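Local coordinates for glutamine synthetase (Streptomyces coelicolor, PDB 4BAX), which belongs to the glutamine synthetase family, pairing an N-terminal beta-grasp domain with a catalytic domain in an assembly of ten chains, at residues A[91-99]-A[321-329]. Residues are numbered along the deposited sequence; the frame is centred on the assembly and turned at random.
Sequences SNTRAALAE and VDPYVVTRL
Arg94 lays its aliphatic stem over one face of the Tyr324 ring. Its CG sits 3.7 Å from the ring centroid, 30° off the normal, a CH-pi contact. Arg94 CG is anti to the backbone N (chi1 -154°) and the chain then runs extended, which brings the guanidinium edge near Tyr324 OH, its plane almost perpendicular to the ring. There Asp195 of helix 190-210 takes both partners, by a salt bridge to Arg94 NH2 and a hydrogen bond with Tyr324 OH. Leu97 CD2 meets the ring edge, 4.0 Å from Tyr324 CD1. The two methyls of Leu97 also close on Thr327, whose OG1 donates to Pro323 O in its own helix. This side is tight, with Tyr324, Leu97 and Thr327 buried, and helix 190-210 packs against it.

On the other side the bent Arg328 stem packs along Leu97 through CB and CG. Its far end is looser, where NE merely comes near Ala96 CB.

At the N-terminal ends, Thr93 OG1 donates to Asp322 OD2 (2.9 Å), meeting it from above the carboxylate plane. Asp322 OD1 caps its own helix through Tyr324 N (3.0 Å) and also bonds Trp198 NE1. The helices run near parallel, 25° apart, so the contact sets helix 94-103 beside the C-terminal helix 323-341. One hydroxyl thus ties the loop before helix 94-103 to the N-cap of helix 323-341, while shared Asp195 probably offsets the arginine charge.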
ATOM      1  N   SER A  91      20.384  10.254  43.599  1.00 34.54           N
ATOM      2  CA  SER A  91      19.170  10.397  42.807  1.00 33.09           C
ATOM      3  C   SER A  91      17.913  10.435  43.673  1.00 32.10           C
ATOM      4  O   SER A  91      16.873  10.927  43.225  1.00 31.31           O
ATOM      5  CB  SER A  91      19.067   9.285  41.765  1.00 33.09           C
ATOM      6  OG  SER A  91      19.346   8.032  42.355  1.00 33.24           O
ATOM      7  N   ASN A  92      17.996   9.897  44.894  1.00 31.98           N
ATOM      8  CA  ASN A  92      16.830   9.805  45.780  1.00 31.54           C
ATOM      9  C   ASN A  92      16.347  11.192  46.210  1.00 30.86           C
ATOM     10  O   ASN A  92      17.091  11.916  46.855  1.00 31.04           O
ATOM     11  CB  ASN A  92      17.183   8.938  46.988  1.00 32.36           C
ATOM     12  CG  ASN A  92      15.993   8.662  47.908  1.00 33.14           C
ATOM     13  OD1 ASN A  92      15.063   9.467  48.028  1.00 33.49           O
ATOM     14  ND2 ASN A  92      16.046   7.533  48.595  1.00 33.28           N
ATOM     15  N   THR A  93      15.113  11.550  45.831  1.00 30.54           N
ATOM     16  CA  THR A  93      14.533  12.870  46.143  1.00 30.57           C
ATOM     17  C   THR A  93      13.401  12.747  47.132  1.00 30.72           C
ATOM     18  O   THR A  93      12.909  13.754  47.673  1.00 30.69           O
ATOM     19  CB  THR A  93      14.015  13.618  44.875  1.00 19.07           C
ATOM     20  OG1 THR A  93      12.957  12.867  44.259  1.00 18.41           O
ATOM     21  CG2 THR A  93      15.152  13.885  43.881  1.00 18.81           C
ATOM     22  N   ARG A  94      13.010  11.498  47.381  1.00 30.69           N
ATOM     23  CA  ARG A  94      11.989  11.192  48.381  1.00 30.50           C
ATOM     24  C   ARG A  94      12.478  11.486  49.781  1.00 30.57           C
ATOM     25  O   ARG A  94      11.729  12.031  50.589  1.00 31.21           O
ATOM     26  CB  ARG A  94      11.546   9.731  48.268  1.00 30.06           C
ATOM     27  CG  ARG A  94      10.154   9.484  48.759  1.00 29.67           C
ATOM     28  CD  ARG A  94       9.935   8.029  49.083  1.00 29.80           C
ATOM     29  NE  ARG A  94       8.566   7.795  49.531  1.00 29.99           N
ATOM     30  CZ  ARG A  94       8.250   7.500  50.787  1.00 29.84           C
ATOM     31  NH1 ARG A  94       9.222   7.423  51.693  1.00 29.82           N
ATOM     32  NH2 ARG A  94       6.976   7.294  51.138  1.00 29.50           N
ATOM     33  N   ALA A  95      13.745  11.175  50.042  1.00 30.23           N
ATOM     34  CA  ALA A  95      14.291  11.269  51.392  1.00 30.92           C
ATOM     35  C   ALA A  95      14.274  12.708  51.908  1.00 31.43           C
ATOM     36  O   ALA A  95      14.054  12.934  53.099  1.00 31.34           O
ATOM     37  CB  ALA A  95      15.700  10.668  51.461  1.00 31.01           C
ATOM     38  N   ALA A  96      14.545  13.664  51.018  1.00 32.13           N
ATOM     39  CA  ALA A  96      14.478  15.077  51.383  1.00 33.00           C
ATOM     40  C   ALA A  96      13.058  15.493  51.750  1.00 34.11           C
ATOM     41  O   ALA A  96      12.846  16.158  52.775  1.00 35.18           O
ATOM     42  CB  ALA A  96      15.019  15.956  50.251  1.00 32.67           C
ATOM     43  N   LEU A  97      12.082  15.031  50.968  1.00 33.96           N
ATOM     44  CA  LEU A  97      10.678  15.329  51.257  1.00 33.72           C
ATOM     45  C   LEU A  97      10.277  14.707  52.598  1.00 35.06           C
ATOM     46  O   LEU A  97       9.501  15.299  53.346  1.00 35.47           O
ATOM     47  CB  LEU A  97       9.756  14.874  50.121  1.00 32.05           C
ATOM     48  CG  LEU A  97       8.256  15.021  50.421  1.00 31.09           C
ATOM     49  CD1 LEU A  97       7.880  16.509  50.586  1.00 30.24           C
ATOM     50  CD2 LEU A  97       7.362  14.358  49.330  1.00 19.53           C
ATOM     51  N   ALA A  98      10.797  13.516  52.897  1.00 35.95           N
ATOM     52  CA  ALA A  98      10.463  12.833  54.149  1.00 36.79           C
ATOM     53  C   ALA A  98      10.923  13.658  55.364  1.00 37.86           C
ATOM     54  O   ALA A  98      10.209  13.721  56.360  1.00 38.01           O
ATOM     55  CB  ALA A  98      11.079  11.431  54.179  1.00 36.54           C
ATOM     56  N   GLU A  99      12.090  14.299  55.275  1.00 38.83           N
ATOM     57  CA  GLU A  99      12.575  15.166  56.362  1.00 40.36           C
ATOM     58  C   GLU A  99      11.682  16.378  56.564  1.00 41.34           C
ATOM     59  O   GLU A  99      11.308  16.683  57.697  1.00 41.98           O
ATOM     60  CB  GLU A  99      14.030  15.628  56.085  1.00 43.42           C
ATOM     61  CG  GLU A  99      15.206  14.599  56.211  1.00 98.39           C
ATOM     62  CD  GLU A  99      14.829  13.146  56.552  1.00 98.61           C
ATOM     63  OE1 GLU A  99      13.897  12.895  57.342  1.00 98.79           O
ATOM     64  OE2 GLU A  99      15.497  12.222  56.035  1.00 98.63           O
ATOM     65  N   VAL A 321       7.540  17.811  36.124  1.00 29.63           N
ATOM     66  CA  VAL A 321       8.106  18.034  37.456  1.00 29.74           C
ATOM     67  C   VAL A 321       8.136  16.737  38.267  1.00 29.90           C
ATOM     68  O   VAL A 321       7.274  15.875  38.118  1.00 29.65           O
ATOM     69  CB  VAL A 321       7.312  19.110  38.230  1.00 29.81           C
ATOM     70  CG1 VAL A 321       5.913  18.612  38.625  1.00 29.59           C
ATOM     71  CG2 VAL A 321       8.117  19.602  39.443  1.00 30.05           C
ATOM     72  N   ASP A 322       9.168  16.581  39.089  1.00 30.70           N
ATOM     73  CA  ASP A 322       9.212  15.518  40.089  1.00 31.36           C
ATOM     74  C   ASP A 322       8.307  15.954  41.242  1.00 31.50           C
ATOM     75  O   ASP A 322       8.557  16.991  41.869  1.00 32.16           O
ATOM     76  CB  ASP A 322      10.652  15.335  40.590  1.00 31.76           C
ATOM     77  CG  ASP A 322      10.824  14.115  41.511  1.00 31.91           C
ATOM     78  OD1 ASP A 322       9.827  13.638  42.104  1.00 32.37           O
ATOM     79  OD2 ASP A 322      11.971  13.634  41.644  1.00 31.39           O
ATOM     80  N   PRO A 323       7.275  15.150  41.551  1.00 30.79           N
ATOM     81  CA  PRO A 323       6.350  15.467  42.658  1.00 30.17           C
ATOM     82  C   PRO A 323       7.059  15.576  44.012  1.00 29.39           C
ATOM     83  O   PRO A 323       6.706  16.463  44.805  1.00 29.12           O
ATOM     84  CB  PRO A 323       5.342  14.299  42.644  1.00 30.27           C
ATOM     85  CG  PRO A 323       5.989  13.221  41.810  1.00 30.52           C
ATOM     86  CD  PRO A 323       6.871  13.942  40.812  1.00 30.57           C
ATOM     87  N   TYR A 324       8.098  14.767  44.222  1.00 28.80           N
ATOM     88  CA  TYR A 324       8.859  14.801  45.466  1.00 28.84           C
ATOM     89  C   TYR A 324       9.474  16.179  45.684  1.00 28.54           C
ATOM     90  O   TYR A 324       9.547  16.678  46.822  1.00 28.36           O
ATOM     91  CB  TYR A 324       9.984  13.744  45.449  1.00 28.88           C
ATOM     92  CG  TYR A 324       9.519  12.296  45.506  1.00 28.98           C
ATOM     93  CD1 TYR A 324       8.561  11.883  46.420  1.00 29.04           C
ATOM     94  CD2 TYR A 324       9.995  11.355  44.587  1.00 28.88           C
ATOM     95  CE1 TYR A 324       8.114  10.570  46.448  1.00 28.98           C
ATOM     96  CE2 TYR A 324       9.552  10.035  44.613  1.00 28.86           C
ATOM     97  CZ  TYR A 324       8.612   9.652  45.549  1.00 29.05           C
ATOM     98  OH  TYR A 324       8.164   8.353  45.590  1.00 29.15           O
ATOM     99  N   VAL A 325       9.931  16.771  44.585  1.00 28.08           N
ATOM    100  CA  VAL A 325      10.550  18.087  44.609  1.00 28.08           C
ATOM    101  C   VAL A 325       9.577  19.270  44.793  1.00 28.18           C
ATOM    102  O   VAL A 325       9.761  20.095  45.693  1.00 28.50           O
ATOM    103  CB  VAL A 325      11.444  18.281  43.350  1.00 20.67           C
ATOM    104  CG1 VAL A 325      12.067  19.667  43.318  1.00 20.50           C
ATOM    105  CG2 VAL A 325      12.516  17.185  43.305  1.00 20.52           C
ATOM    106  N   VAL A 326       8.522  19.330  43.984  1.00 27.97           N
ATOM    107  CA  VAL A 326       7.574  20.440  44.076  1.00 27.73           C
ATOM    108  C   VAL A 326       6.884  20.453  45.438  1.00 27.88           C
ATOM    109  O   VAL A 326       6.718  21.515  46.052  1.00 27.81           O
ATOM    110  CB  VAL A 326       6.568  20.480  42.893  1.00 19.59           C
ATOM    111  CG1 VAL A 326       5.747  19.170  42.780  1.00 19.68           C
ATOM    112  CG2 VAL A 326       5.685  21.702  42.987  1.00 19.29           C
ATOM    113  N   THR A 327       6.549  19.265  45.937  1.00 28.63           N
ATOM    114  CA  THR A 327       5.934  19.164  47.259  1.00 29.69           C
ATOM    115  C   THR A 327       6.918  19.617  48.357  1.00 30.36           C
ATOM    116  O   THR A 327       6.543  20.406  49.238  1.00 31.10           O
ATOM    117  CB  THR A 327       5.417  17.714  47.582  1.00 32.59           C
ATOM    118  OG1 THR A 327       6.456  16.746  47.372  1.00 32.63           O
ATOM    119  CG2 THR A 327       4.174  17.349  46.765  1.00 32.47           C
ATOM    120  N   ARG A 328       8.185  19.201  48.255  1.00 30.21           N
ATOM    121  CA  ARG A 328       9.190  19.565  49.269  1.00 30.70           C
ATOM    122  C   ARG A 328       9.368  21.083  49.340  1.00 30.84           C
ATOM    123  O   ARG A 328       9.361  21.673  50.436  1.00 30.64           O
ATOM    124  CB  ARG A 328      10.536  18.894  48.969  1.00 31.02           C
ATOM    125  CG  ARG A 328      11.530  18.908  50.146  1.00 31.73           C
ATOM    126  CD  ARG A 328      12.875  19.557  49.817  1.00 32.36           C
ATOM    127  NE  ARG A 328      13.396  19.073  48.549  1.00 33.44           N
ATOM    128  CZ  ARG A 328      14.273  19.730  47.799  1.00 34.40           C
ATOM    129  NH1 ARG A 328      14.747  20.899  48.203  1.00 34.64           N
ATOM    130  NH2 ARG A 328      14.688  19.206  46.647  1.00 34.82           N
ATOM    131  N   LEU A 329       9.484  21.698  48.159  1.00 30.63           N
ATOM    132  CA  LEU A 329       9.736  23.121  48.013  1.00 30.43           C
ATOM    133  C   LEU A 329       8.588  23.974  48.550  1.00 30.41           C
ATOM    134  O   LEU A 329       8.813  24.993  49.222  1.00 29.98           O
ATOM    135  CB  LEU A 329       9.981  23.450  46.540  1.00 30.52           C
ATOM    136  CG  LEU A 329      11.302  22.981  45.939  1.00 30.59           C
ATOM    137  CD1 LEU A 329      11.371  23.331  44.461  1.00 30.87           C
ATOM    138  CD2 LEU A 329      12.450  23.617  46.704  1.00 30.47           C
TER